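Local coordinates for tannase (Fusobacterium nucleatum subsp. nucleatum ATCC 25586, PDB 6YQ4), which acts as a tannase that detoxifies gallotannins, probably by hydrolysing their galloyl ester bonds, and binds a magnesium ion, at residues I73-T78 and A141-L146; A135-K140 and P186-I191; Y145-D150 and E195-I200. All coordinates share one frame; numbering follows the deposited sequence.

Contact 1: residues I73-T78 and A141-L146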
ATOM      1  N   ILE A  73     -14.521   2.703  12.510  1.00 35.92           N
ATOM      2  CA  ILE A  73     -14.168   3.894  11.748  1.00 26.39           C
ATOM      3  C   ILE A  73     -13.365   3.425  10.546  1.00 33.42           C
ATOM      4  O   ILE A  73     -12.284   2.835  10.700  1.00 29.81           O
ATOM      5  CB  ILE A  73     -13.398   4.915  12.608  1.00 26.62           C
ATOM      6  CG1 ILE A  73     -14.290   5.411  13.752  1.00 28.22           C
ATOM      7  CG2 ILE A  73     -12.928   6.121  11.774  1.00 27.36           C
ATOM      8  CD1 ILE A  73     -13.660   6.484  14.610  1.00 28.74           C
ATOM      9  N   PHE A  74     -13.916   3.654   9.349  1.00 31.74           N
ATOM     10  CA  PHE A  74     -13.275   3.277   8.098  1.00 28.85           C
ATOM     11  C   PHE A  74     -12.374   4.424   7.651  1.00 32.02           C
ATOM     12  O   PHE A  74     -12.846   5.553   7.460  1.00 34.28           O
ATOM     13  CB  PHE A  74     -14.327   2.947   7.039  1.00 30.39           C
ATOM     14  CG  PHE A  74     -13.747   2.471   5.722  1.00 32.66           C
ATOM     15  CD1 PHE A  74     -13.091   1.242   5.639  1.00 28.09           C
ATOM     16  CD2 PHE A  74     -13.870   3.243   4.569  1.00 27.91           C
ATOM     17  CE1 PHE A  74     -12.557   0.794   4.431  1.00 28.15           C
ATOM     18  CE2 PHE A  74     -13.332   2.804   3.348  1.00 36.54           C
ATOM     19  CZ  PHE A  74     -12.660   1.568   3.283  1.00 29.33           C
ATOM     20  N   PHE A  75     -11.089   4.121   7.457  1.00 35.96           N
ATOM     21  CA  PHE A  75     -10.019   5.106   7.281  1.00 32.78           C
ATOM     22  C   PHE A  75      -9.313   4.939   5.926  1.00 25.92           C
ATOM     23  O   PHE A  75      -8.158   4.497   5.871  1.00 19.88           O
ATOM     24  CB  PHE A  75      -9.047   4.950   8.456  1.00 25.96           C
ATOM     25  CG  PHE A  75      -8.062   6.072   8.611  1.00 26.79           C
ATOM     26  CD1 PHE A  75      -8.451   7.289   9.170  1.00 34.96           C
ATOM     27  CD2 PHE A  75      -6.734   5.911   8.232  1.00 28.12           C
ATOM     28  CE1 PHE A  75      -7.539   8.348   9.305  1.00 30.88           C
ATOM     29  CE2 PHE A  75      -5.812   6.959   8.385  1.00 31.30           C
ATOM     30  CZ  PHE A  75      -6.219   8.173   8.919  1.00 32.57           C
ATOM     31  N   PRO A  76      -9.968   5.303   4.814  1.00 25.20           N
ATOM     32  CA  PRO A  76      -9.298   5.221   3.495  1.00 26.22           C
ATOM     33  C   PRO A  76      -8.408   6.420   3.165  1.00 30.87           C
ATOM     34  O   PRO A  76      -8.789   7.575   3.365  1.00 36.10           O
ATOM     35  CB  PRO A  76     -10.474   5.157   2.507  1.00 20.21           C
ATOM     36  CG  PRO A  76     -11.562   5.978   3.192  1.00 21.20           C
ATOM     37  CD  PRO A  76     -11.369   5.767   4.696  1.00 27.54           C
ATOM     38  N   ASN A  77      -7.222   6.138   2.621  1.00 30.00           N
ATOM     39  CA  ASN A  77      -6.371   7.165   2.022  1.00 35.74           C
ATOM     40  C   ASN A  77      -6.346   6.994   0.506  1.00 27.67           C
ATOM     41  O   ASN A  77      -6.659   5.924  -0.017  1.00 27.81           O
ATOM     42  CB  ASN A  77      -4.943   7.148   2.620  1.00 28.30           C
ATOM     43  CG  ASN A  77      -4.017   6.114   1.976  1.00 29.00           C
ATOM     44  OD1 ASN A  77      -3.598   6.287   0.836  1.00 27.64           O
ATOM     45  ND2 ASN A  77      -3.646   5.051   2.739  1.00 18.66           N
ATOM     46  N   THR A  78      -5.996   8.072  -0.206  1.00 23.17           N
ATOM     47  CA  THR A  78      -6.101   8.101  -1.664  1.00 22.66           C
ATOM     48  C   THR A  78      -4.748   8.154  -2.362  1.00 23.59           C
ATOM     49  O   THR A  78      -4.696   8.414  -3.575  1.00 27.49           O
ATOM     50  CB  THR A  78      -6.972   9.283  -2.132  1.00 29.88           C
ATOM     51  OG1 THR A  78      -6.293  10.531  -1.923  1.00 27.62           O
ATOM     52  CG2 THR A  78      -8.319   9.300  -1.391  1.00 28.00           C
ATOM     53  N   ALA A 141      -0.949  11.536  12.161  1.00 38.49           N
ATOM     54  CA  ALA A 141      -1.506  12.747  12.743  1.00 26.21           C
ATOM     55  C   ALA A 141      -3.022  12.787  12.649  1.00 29.13           C
ATOM     56  O   ALA A 141      -3.681  13.319  13.548  1.00 36.73           O
ATOM     57  CB  ALA A 141      -0.906  13.955  12.042  1.00 26.66           C
ATOM     58  N   ALA A 142      -3.601  12.251  11.575  1.00 25.19           N
ATOM     59  CA  ALA A 142      -5.059  12.234  11.483  1.00 38.18           C
ATOM     60  C   ALA A 142      -5.658  11.217  12.448  1.00 36.47           C
ATOM     61  O   ALA A 142      -6.680  11.494  13.082  1.00 42.93           O
ATOM     62  CB  ALA A 142      -5.515  11.959  10.048  1.00 33.42           C
ATOM     63  N   VAL A 143      -5.022  10.049  12.596  1.00 33.36           N
ATOM     64  CA  VAL A 143      -5.441   9.088  13.620  1.00 25.08           C
ATOM     65  C   VAL A 143      -5.427   9.735  14.994  1.00 27.34           C
ATOM     66  O   VAL A 143      -6.373   9.593  15.781  1.00 31.15           O
ATOM     67  CB  VAL A 143      -4.545   7.832  13.591  1.00 29.62           C
ATOM     68  CG1 VAL A 143      -4.870   6.901  14.779  1.00 36.93           C
ATOM     69  CG2 VAL A 143      -4.743   7.081  12.320  1.00 28.71           C
ATOM     70  N   ARG A 144      -4.356  10.455  15.307  1.00 34.90           N
ATOM     71  CA  ARG A 144      -4.266  11.085  16.617  1.00 37.87           C
ATOM     72  C   ARG A 144      -5.421  12.055  16.830  1.00 40.27           C
ATOM     73  O   ARG A 144      -6.000  12.113  17.921  1.00 41.77           O
ATOM     74  CB  ARG A 144      -2.908  11.774  16.754  1.00 28.90           C
ATOM     75  CG  ARG A 144      -1.768  10.780  16.662  1.00 28.63           C
ATOM     76  CD  ARG A 144      -0.415  11.405  16.869  1.00 33.51           C
ATOM     77  NE  ARG A 144       0.609  10.402  17.144  1.00 37.52           N
ATOM     78  CZ  ARG A 144       1.138  10.183  18.342  1.00 33.68           C
ATOM     79  NH1 ARG A 144       0.751  10.895  19.393  1.00 39.60           N
ATOM     80  NH2 ARG A 144       2.071   9.263  18.485  1.00 32.59           N
ATOM     81  N   TYR A 145      -5.787  12.798  15.781  1.00 29.23           N
ATOM     82  CA  TYR A 145      -6.981  13.637  15.810  1.00 33.36           C
ATOM     83  C   TYR A 145      -8.228  12.822  16.128  1.00 39.60           C
ATOM     84  O   TYR A 145      -9.070  13.248  16.928  1.00 47.21           O
ATOM     85  CB  TYR A 145      -7.141  14.349  14.463  1.00 36.07           C
ATOM     86  CG  TYR A 145      -8.370  15.219  14.354  1.00 39.64           C
ATOM     87  CD1 TYR A 145      -8.292  16.596  14.580  1.00 36.45           C
ATOM     88  CD2 TYR A 145      -9.604  14.670  14.013  1.00 34.63           C
ATOM     89  CE1 TYR A 145      -9.402  17.390  14.492  1.00 33.02           C
ATOM     90  CE2 TYR A 145     -10.724  15.462  13.917  1.00 39.69           C
ATOM     91  CZ  TYR A 145     -10.619  16.825  14.155  1.00 40.84           C
ATOM     92  OH  TYR A 145     -11.743  17.612  14.068  1.00 37.92           O
ATOM     93  N   LEU A 146      -8.378  11.657  15.494  1.00 39.20           N
ATOM     94  CA  LEU A 146      -9.519  10.791  15.789  1.00 36.87           C
ATOM     95  C   LEU A 146      -9.566  10.391  17.255  1.00 39.39           C
ATOM     96  O   LEU A 146     -10.641  10.411  17.865  1.00 45.33           O
ATOM     97  CB  LEU A 146      -9.483   9.549  14.913  1.00 34.07           C
ATOM     98  CG  LEU A 146      -9.632   9.820  13.419  1.00 27.47           C
ATOM     99  CD1 LEU A 146      -9.775   8.495  12.677  1.00 27.45           C
ATOM    100  CD2 LEU A 146     -10.814  10.712  13.172  1.00 27.68           C
TER
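Strand 73-76, which brings Ile73 and Phe75 to the interface, runs nearly antiparallel to helix segment 141-146, with axes 162° apart in direction and 11.4 Å apart at their closest. This is sheet-to-helix packing in an alpha/beta-hydrolase fold. Strand 73-76 lies between parallel strands 110-114 and 160-163. Helix 134-148 follows the first of these in the chain and precedes the second, so it forms the helical arm of a beta-alpha-beta crossover and passes over the strand between them. The contact is wholly apolar and buried. Phe75 enters three of the four residue contacts. Its CG stands anti to the backbone N (chi1 -167°), and the ring reaches in among three helix side chains. Val143 CG2 sits over one face, 4.3 Å from the ring centroid, as a CH-pi contact. Ala142 CB meets the ring edge at CZ, 4.0 Å away. Pro114 and Ile160 of the flanking strands also touch Phe75. Leu146 bridges the two strand residues with a single methyl. Its CD1 approaches Phe75 CD1 obliquely at 3.9 Å, and the same CD1 lies 4.0 Å from Ile73 CG2.

Contact 2: residues A135-K140 and P186-I191; sequences AIVDLK and PYLKEI
Val137 meets Tyr187, Leu188 and Ile191 in a buried helix-to-helix contact on the outer side of helix 134-148. The short helix 185-191 lies across it. The axes of segments 135-140 and 186-191 cross at a signed angle of -68° and approach to 10.0 Å. No hydrogen bond joins the two segments. Val137 is the central residue and uses both of its methyl groups. CG2 reaches Tyr187 CB at 3.7 Å, near the root of that side chain, and the Tyr187 ring then leads away toward Ile417 and Met420. CG1 lies 3.9 Å from Ile191 CD1 and 4.0 Å from Leu188 CD2. In the alpha/beta-hydrolase fold, helix 134-148 packs against the central sheet; here helix 185-191 forms a further layer outside it. Leu188 CD2 also rests 3.7 Å from the backbone oxygen of Val137, and 4.1 Å from Lys140 CB. Only the base of Lys140 takes part. Its chain bends at the end (chi4 -70°), and NZ hydrogen-bonds Ser178 OG while the charge makes a cation-pi contact with Tyr184. Asp138 is also marginal here: its OD2 comes within 4.2 Å of Ile191 CD1. That buried carboxylate is satisfied by Arg117, through a salt bridge to OD1, and by Gln47, through a hydrogen bond to OD2.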
ATOM      1  N   ALA A 135       4.086  11.571   4.260  1.00 28.95           N
ATOM      2  CA  ALA A 135       2.755  10.983   4.094  1.00 28.69           C
ATOM      3  C   ALA A 135       2.396  10.069   5.259  1.00 23.39           C
ATOM      4  O   ALA A 135       1.234  10.038   5.680  1.00 20.62           O
ATOM      5  CB  ALA A 135       2.640  10.222   2.771  1.00 22.74           C
ATOM      6  N   ILE A 136       3.370   9.318   5.795  1.00 26.75           N
ATOM      7  CA  ILE A 136       3.055   8.453   6.928  1.00 32.59           C
ATOM      8  C   ILE A 136       2.833   9.309   8.169  1.00 39.21           C
ATOM      9  O   ILE A 136       1.984   8.992   9.007  1.00 43.58           O
ATOM     10  CB  ILE A 136       4.123   7.345   7.135  1.00 31.05           C
ATOM     11  CG1 ILE A 136       3.703   6.419   8.281  1.00 20.14           C
ATOM     12  CG2 ILE A 136       5.522   7.883   7.419  1.00 28.31           C
ATOM     13  CD1 ILE A 136       2.381   5.747   8.012  1.00 19.52           C
ATOM     14  N   VAL A 137       3.514  10.452   8.258  1.00 38.47           N
ATOM     15  CA  VAL A 137       3.303  11.353   9.382  1.00 27.39           C
ATOM     16  C   VAL A 137       1.906  11.957   9.331  1.00 30.30           C
ATOM     17  O   VAL A 137       1.233  12.088  10.362  1.00 37.10           O
ATOM     18  CB  VAL A 137       4.395  12.432   9.400  1.00 33.43           C
ATOM     19  CG1 VAL A 137       3.996  13.587  10.342  1.00 25.99           C
ATOM     20  CG2 VAL A 137       5.729  11.812   9.798  1.00 24.78           C
ATOM     21  N   ASP A 138       1.421  12.288   8.131  1.00 30.83           N
ATOM     22  CA  ASP A 138       0.090  12.878   8.022  1.00 23.49           C
ATOM     23  C   ASP A 138      -0.984  11.882   8.450  1.00 31.68           C
ATOM     24  O   ASP A 138      -1.890  12.232   9.217  1.00 26.07           O
ATOM     25  CB  ASP A 138      -0.157  13.381   6.590  1.00 37.47           C
ATOM     26  CG  ASP A 138       0.672  14.645   6.238  1.00 37.10           C
ATOM     27  OD1 ASP A 138       0.870  14.935   5.036  1.00 38.52           O
ATOM     28  OD2 ASP A 138       1.130  15.360   7.153  1.00 35.49           O
ATOM     29  N   LEU A 139      -0.873  10.623   8.000  1.00 28.09           N
ATOM     30  CA  LEU A 139      -1.843   9.597   8.375  1.00 21.46           C
ATOM     31  C   LEU A 139      -1.836   9.347   9.880  1.00 26.78           C
ATOM     32  O   LEU A 139      -2.901   9.189  10.491  1.00 28.36           O
ATOM     33  CB  LEU A 139      -1.554   8.289   7.620  1.00 24.96           C
ATOM     34  CG  LEU A 139      -1.761   8.299   6.105  1.00 31.14           C
ATOM     35  CD1 LEU A 139      -1.946   6.897   5.554  1.00 28.60           C
ATOM     36  CD2 LEU A 139      -2.944   9.189   5.715  1.00 24.89           C
ATOM     37  N   LYS A 140      -0.644   9.279  10.493  1.00 22.41           N
ATOM     38  CA  LYS A 140      -0.559   9.147  11.947  1.00 23.27           C
ATOM     39  C   LYS A 140      -1.232  10.322  12.638  1.00 28.48           C
ATOM     40  O   LYS A 140      -2.030  10.141  13.563  1.00 34.75           O
ATOM     41  CB  LYS A 140       0.911   9.033  12.378  1.00 23.56           C
ATOM     42  CG  LYS A 140       1.548   7.684  12.032  1.00 22.64           C
ATOM     43  CD  LYS A 140       3.064   7.689  12.211  1.00 22.97           C
ATOM     44  CE  LYS A 140       3.608   6.281  11.990  1.00 33.10           C
ATOM     45  NZ  LYS A 140       3.209   5.333  13.103  1.00 27.54           N
ATOM     46  N   PRO A 186       9.233  13.374  16.438  1.00 36.86           N
ATOM     47  CA  PRO A 186       9.782  14.707  16.093  1.00 40.69           C
ATOM     48  C   PRO A 186       9.113  15.340  14.880  1.00 41.48           C
ATOM     49  O   PRO A 186       9.030  16.573  14.795  1.00 41.14           O
ATOM     50  CB  PRO A 186      11.274  14.436  15.840  1.00 36.67           C
ATOM     51  CG  PRO A 186      11.577  13.193  16.637  1.00 34.39           C
ATOM     52  CD  PRO A 186      10.301  12.356  16.532  1.00 34.49           C
ATOM     53  N   TYR A 187       8.607  14.538  13.942  1.00 35.06           N
ATOM     54  CA  TYR A 187       7.855  15.131  12.846  1.00 35.50           C
ATOM     55  C   TYR A 187       6.436  15.491  13.268  1.00 35.50           C
ATOM     56  O   TYR A 187       5.873  16.472  12.764  1.00 39.72           O
ATOM     57  CB  TYR A 187       7.819  14.190  11.647  1.00 32.77           C
ATOM     58  CG  TYR A 187       9.167  13.863  11.043  1.00 40.09           C
ATOM     59  CD1 TYR A 187       9.912  12.776  11.504  1.00 36.80           C
ATOM     60  CD2 TYR A 187       9.682  14.617   9.974  1.00 37.31           C
ATOM     61  CE1 TYR A 187      11.129  12.449  10.936  1.00 39.69           C
ATOM     62  CE2 TYR A 187      10.906  14.299   9.397  1.00 29.23           C
ATOM     63  CZ  TYR A 187      11.624  13.211   9.892  1.00 48.01           C
ATOM     64  OH  TYR A 187      12.842  12.871   9.355  1.00 52.21           O
ATOM     65  N   LEU A 188       5.843  14.712  14.179  1.00 39.61           N
ATOM     66  CA  LEU A 188       4.502  15.020  14.673  1.00 36.87           C
ATOM     67  C   LEU A 188       4.530  16.243  15.583  1.00 41.97           C
ATOM     68  O   LEU A 188       3.622  17.085  15.539  1.00 43.87           O
ATOM     69  CB  LEU A 188       3.924  13.803  15.405  1.00 31.95           C
ATOM     70  CG  LEU A 188       3.674  12.548  14.557  1.00 28.04           C
ATOM     71  CD1 LEU A 188       3.713  11.288  15.383  1.00 39.30           C
ATOM     72  CD2 LEU A 188       2.344  12.648  13.825  1.00 27.26           C
ATOM     73  N   LYS A 189       5.581  16.361  16.404  1.00 38.22           N
ATOM     74  CA  LYS A 189       5.757  17.551  17.229  1.00 41.53           C
ATOM     75  C   LYS A 189       5.882  18.795  16.365  1.00 39.74           C
ATOM     76  O   LYS A 189       5.273  19.825  16.656  1.00 42.20           O
ATOM     77  CB  LYS A 189       6.992  17.392  18.118  1.00 45.40           C
ATOM     78  CG  LYS A 189       7.172  18.489  19.172  1.00 54.35           C
ATOM     79  CD  LYS A 189       8.261  18.119  20.184  1.00 57.45           C
ATOM     80  CE  LYS A 189       8.156  18.953  21.454  1.00 60.07           C
ATOM     81  NZ  LYS A 189       6.857  18.719  22.148  1.00 55.22           N
ATOM     82  N   GLU A 190       6.639  18.694  15.273  1.00 42.00           N
ATOM     83  CA  GLU A 190       6.893  19.842  14.411  1.00 43.56           C
ATOM     84  C   GLU A 190       5.606  20.376  13.793  1.00 45.17           C
ATOM     85  O   GLU A 190       5.444  21.592  13.642  1.00 49.76           O
ATOM     86  CB  GLU A 190       7.896  19.448  13.327  1.00 48.81           C
ATOM     87  CG  GLU A 190       8.162  20.505  12.275  1.00 64.89           C
ATOM     88  CD  GLU A 190       9.313  20.125  11.349  1.00 74.46           C
ATOM     89  OE1 GLU A 190       9.514  18.903  11.112  1.00 70.14           O
ATOM     90  OE2 GLU A 190      10.016  21.050  10.874  1.00 77.47           O
ATOM     91  N   ILE A 191       4.673  19.498  13.428  1.00 43.81           N
ATOM     92  CA  ILE A 191       3.460  20.024  12.810  1.00 40.79           C
ATOM     93  C   ILE A 191       2.335  20.130  13.829  1.00 40.66           C
ATOM     94  O   ILE A 191       1.202  20.479  13.483  1.00 42.04           O
ATOM     95  CB  ILE A 191       3.021  19.195  11.596  1.00 36.16           C
ATOM     96  CG1 ILE A 191       2.831  17.725  11.953  1.00 32.61           C
ATOM     97  CG2 ILE A 191       3.994  19.400  10.419  1.00 36.12           C
ATOM     98  CD1 ILE A 191       2.169  16.958  10.842  1.00 28.98           C
TER

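Contact 3: residues Y145-D150 and E195-I200; sequences YLYLND and ETRDDI. With MG (magnesium ion), chain E.
Tyr147, Thr196 and Arg197 carry this contact between the end of helix 134-148 and the loop that leads to strand 202-206. Arg197 CG, set between its backbone N and carbonyl carbon (chi1 57°), stands over one face of the Tyr147 ring in a CH-pi contact, 3.7 Å from the centroid and 15° off the normal. Further out on the same face, Arg197 NE is 3.3 Å from Tyr147 CE1. The guanidinium plane is turned 74° from the ring, so the two do not stack. A weak hydrogen bond runs from Arg197 NH2 to Tyr147 OH at 3.4 Å. At the ring edge, Tyr147 OH lies 3.0 Å from the backbone oxygen of Asp199. Arg197 NE and Asp199 OD1 attract by charge alone at 3.1 Å, since no N-H points at the oxygen. Thr196 packs nearer the helix backbone, with CG2 3.7 Å from Leu148 CB, while its OG1 hydrogen-bonds Arg144 O. The helix gives way at Asn149, and Asp150 then turns to the metal. Asp150 O and Asp150 OD2 bind magnesium at 2.5 and 2.4 Å. Backbone oxygens of Met153 and Gly155 join them, making a magnesium-binding loop just after the helix.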
ATOM      1  N   TYR A 145      -5.787  12.798  15.781  1.00 29.23           N
ATOM      2  CA  TYR A 145      -6.981  13.637  15.810  1.00 33.36           C
ATOM      3  C   TYR A 145      -8.228  12.822  16.128  1.00 39.60           C
ATOM      4  O   TYR A 145      -9.070  13.248  16.928  1.00 47.21           O
ATOM      5  CB  TYR A 145      -7.141  14.349  14.463  1.00 36.07           C
ATOM      6  CG  TYR A 145      -8.370  15.219  14.354  1.00 39.64           C
ATOM      7  CD1 TYR A 145      -8.292  16.596  14.580  1.00 36.45           C
ATOM      8  CD2 TYR A 145      -9.604  14.670  14.013  1.00 34.63           C
ATOM      9  CE1 TYR A 145      -9.402  17.390  14.492  1.00 33.02           C
ATOM     10  CE2 TYR A 145     -10.724  15.462  13.917  1.00 39.69           C
ATOM     11  CZ  TYR A 145     -10.619  16.825  14.155  1.00 40.84           C
ATOM     12  OH  TYR A 145     -11.743  17.612  14.068  1.00 37.92           O
ATOM     13  N   LEU A 146      -8.378  11.657  15.494  1.00 39.20           N
ATOM     14  CA  LEU A 146      -9.519  10.791  15.789  1.00 36.87           C
ATOM     15  C   LEU A 146      -9.566  10.391  17.255  1.00 39.39           C
ATOM     16  O   LEU A 146     -10.641  10.411  17.865  1.00 45.33           O
ATOM     17  CB  LEU A 146      -9.483   9.549  14.913  1.00 34.07           C
ATOM     18  CG  LEU A 146      -9.632   9.820  13.419  1.00 27.47           C
ATOM     19  CD1 LEU A 146      -9.775   8.495  12.677  1.00 27.45           C
ATOM     20  CD2 LEU A 146     -10.814  10.712  13.172  1.00 27.68           C
ATOM     21  N   TYR A 147      -8.417  10.019  17.841  1.00 36.79           N
ATOM     22  CA  TYR A 147      -8.404   9.618  19.254  1.00 31.46           C
ATOM     23  C   TYR A 147      -8.720  10.791  20.170  1.00 38.72           C
ATOM     24  O   TYR A 147      -9.509  10.653  21.112  1.00 35.99           O
ATOM     25  CB  TYR A 147      -7.047   9.008  19.633  1.00 31.04           C
ATOM     26  CG  TYR A 147      -6.941   7.538  19.285  1.00 32.13           C
ATOM     27  CD1 TYR A 147      -7.696   6.581  19.968  1.00 30.59           C
ATOM     28  CD2 TYR A 147      -6.111   7.106  18.257  1.00 33.54           C
ATOM     29  CE1 TYR A 147      -7.610   5.229  19.643  1.00 31.68           C
ATOM     30  CE2 TYR A 147      -6.013   5.754  17.925  1.00 39.50           C
ATOM     31  CZ  TYR A 147      -6.765   4.822  18.618  1.00 37.63           C
ATOM     32  OH  TYR A 147      -6.661   3.493  18.272  1.00 34.96           O
ATOM     33  N   LEU A 148      -8.112  11.956  19.906  1.00 43.64           N
ATOM     34  CA  LEU A 148      -8.352  13.143  20.721  1.00 39.29           C
ATOM     35  C   LEU A 148      -9.828  13.506  20.786  1.00 41.88           C
ATOM     36  O   LEU A 148     -10.303  14.001  21.817  1.00 46.45           O
ATOM     37  CB  LEU A 148      -7.539  14.315  20.173  1.00 41.19           C
ATOM     38  CG  LEU A 148      -7.572  15.586  21.035  1.00 49.30           C
ATOM     39  CD1 LEU A 148      -6.196  15.993  21.521  1.00 60.39           C
ATOM     40  CD2 LEU A 148      -8.194  16.723  20.257  1.00 41.95           C
ATOM     41  N   ASN A 149     -10.575  13.262  19.712  1.00 45.21           N
ATOM     42  CA  ASN A 149     -11.981  13.635  19.637  1.00 45.17           C
ATOM     43  C   ASN A 149     -12.913  12.452  19.779  1.00 44.28           C
ATOM     44  O   ASN A 149     -14.084  12.565  19.410  1.00 49.74           O
ATOM     45  CB  ASN A 149     -12.286  14.324  18.312  1.00 47.98           C
ATOM     46  CG  ASN A 149     -11.643  15.658  18.199  1.00 46.38           C
ATOM     47  OD1 ASN A 149     -12.076  16.618  18.827  1.00 48.52           O
ATOM     48  ND2 ASN A 149     -10.607  15.743  17.387  1.00 47.42           N
ATOM     49  N   ASP A 150     -12.414  11.309  20.258  1.00 42.66           N
ATOM     50  CA  ASP A 150     -13.252  10.114  20.324  1.00 46.70           C
ATOM     51  C   ASP A 150     -14.482  10.347  21.192  1.00 43.68           C
ATOM     52  O   ASP A 150     -15.595   9.951  20.823  1.00 42.88           O
ATOM     53  CB  ASP A 150     -12.435   8.927  20.844  1.00 53.43           C
ATOM     54  CG  ASP A 150     -13.140   7.588  20.644  1.00 58.39           C
ATOM     55  OD1 ASP A 150     -12.706   6.587  21.260  1.00 57.27           O
ATOM     56  OD2 ASP A 150     -14.123   7.538  19.871  1.00 59.66           O
ATOM     57  N   GLU A 195      -1.407  14.949  20.826  1.00 43.48           N
ATOM     58  CA  GLU A 195      -0.500  14.093  21.583  1.00 44.92           C
ATOM     59  C   GLU A 195      -1.299  12.970  22.235  1.00 41.66           C
ATOM     60  O   GLU A 195      -1.492  12.913  23.444  1.00 44.79           O
ATOM     61  CB  GLU A 195       0.287  14.927  22.590  1.00 49.84           C
ATOM     62  CG  GLU A 195       1.398  15.740  21.897  1.00 59.97           C
ATOM     63  CD  GLU A 195       1.858  16.956  22.687  1.00 71.25           C
ATOM     64  OE1 GLU A 195       2.745  17.693  22.199  1.00 74.52           O
ATOM     65  OE2 GLU A 195       1.339  17.175  23.798  1.00 79.03           O
ATOM     66  N   THR A 196      -1.783  12.067  21.370  1.00 39.23           N
ATOM     67  CA  THR A 196      -2.663  10.981  21.777  1.00 41.24           C
ATOM     68  C   THR A 196      -2.010   9.676  21.389  1.00 47.92           C
ATOM     69  O   THR A 196      -1.154   9.159  22.130  1.00 43.29           O
ATOM     70  CB  THR A 196      -4.067  11.179  21.183  1.00 36.27           C
ATOM     71  OG1 THR A 196      -4.006  11.104  19.762  1.00 39.50           O
ATOM     72  CG2 THR A 196      -4.622  12.510  21.561  1.00 34.71           C
ATOM     73  N   ARG A 197      -2.362   9.087  20.238  1.00 47.07           N
ATOM     74  CA  ARG A 197      -1.772   7.833  19.775  1.00 42.94           C
ATOM     75  C   ARG A 197      -2.177   7.588  18.328  1.00 43.57           C
ATOM     76  O   ARG A 197      -3.129   8.196  17.819  1.00 35.05           O
ATOM     77  CB  ARG A 197      -2.189   6.652  20.653  1.00 46.13           C
ATOM     78  CG  ARG A 197      -3.686   6.421  20.780  1.00 44.72           C
ATOM     79  CD  ARG A 197      -3.929   5.288  21.767  1.00 51.80           C
ATOM     80  NE  ARG A 197      -4.924   4.328  21.295  1.00 64.97           N
ATOM     81  CZ  ARG A 197      -5.253   3.206  21.933  1.00 64.66           C
ATOM     82  NH1 ARG A 197      -4.673   2.912  23.089  1.00 63.70           N
ATOM     83  NH2 ARG A 197      -6.165   2.382  21.419  1.00 61.97           N
ATOM     84  N   ASP A 198      -1.436   6.684  17.664  1.00 43.00           N
ATOM     85  CA  ASP A 198      -1.647   6.435  16.243  1.00 35.95           C
ATOM     86  C   ASP A 198      -1.732   4.953  15.877  1.00 33.12           C
ATOM     87  O   ASP A 198      -1.763   4.621  14.682  1.00 28.25           O
ATOM     88  CB  ASP A 198      -0.556   7.137  15.415  1.00 41.90           C
ATOM     89  CG  ASP A 198       0.849   6.803  15.888  1.00 46.25           C
ATOM     90  OD1 ASP A 198       1.172   5.600  15.938  1.00 48.28           O
ATOM     91  OD2 ASP A 198       1.636   7.738  16.186  1.00 44.11           O
ATOM     92  N   ASP A 199      -1.813   4.048  16.851  1.00 40.96           N
ATOM     93  CA  ASP A 199      -2.030   2.643  16.523  1.00 40.66           C
ATOM     94  C   ASP A 199      -3.454   2.446  16.009  1.00 39.17           C
ATOM     95  O   ASP A 199      -4.372   3.178  16.391  1.00 35.72           O
ATOM     96  CB  ASP A 199      -1.767   1.762  17.743  1.00 44.25           C
ATOM     97  CG  ASP A 199      -2.745   2.019  18.864  1.00 43.18           C
ATOM     98  OD1 ASP A 199      -2.754   3.153  19.392  1.00 52.23           O
ATOM     99  OD2 ASP A 199      -3.510   1.092  19.206  1.00 36.87           O
ATOM    100  N   ILE A 200      -3.640   1.464  15.119  1.00 32.43           N
ATOM    101  CA  ILE A 200      -4.941   1.246  14.497  1.00 33.27           C
ATOM    102  C   ILE A 200      -5.410  -0.186  14.742  1.00 30.61           C
ATOM    103  O   ILE A 200      -4.668  -1.038  15.220  1.00 31.03           O
ATOM    104  CB  ILE A 200      -4.954   1.576  12.989  1.00 30.39           C
ATOM    105  CG1 ILE A 200      -3.969   0.717  12.219  1.00 24.28           C
ATOM    106  CG2 ILE A 200      -4.623   3.027  12.760  1.00 33.32           C
ATOM    107  CD1 ILE A 200      -4.227   0.737  10.768  1.00 20.33           C
TER
HETATM  108 MG    MG E 502     -16.465   8.029  19.450  1.00 41.08          MG

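Overall arrangement
All three contacts share helix 134-148. Contact 2 uses its first part, contact 1 the next turns and contact 3 its end, where contacts 1 and 3 share Tyr145 and Leu146. Along the chain, strand 73-76 comes first, then the helix, then helix 185-191 and the loop 195-200. The centres of contacts 1 and 3 are about 9 Å apart; each lies about 13 Å from that of contact 2. Contact 1 joins the helix to the central sheet, while contacts 2 and 3 attach later segments to it. A salt bridge from Arg144 to Asp198 ties contacts 1 and 3. The helix thus links sheet, outer helix and magnesium loop within one alpha/beta-hydrolase domain.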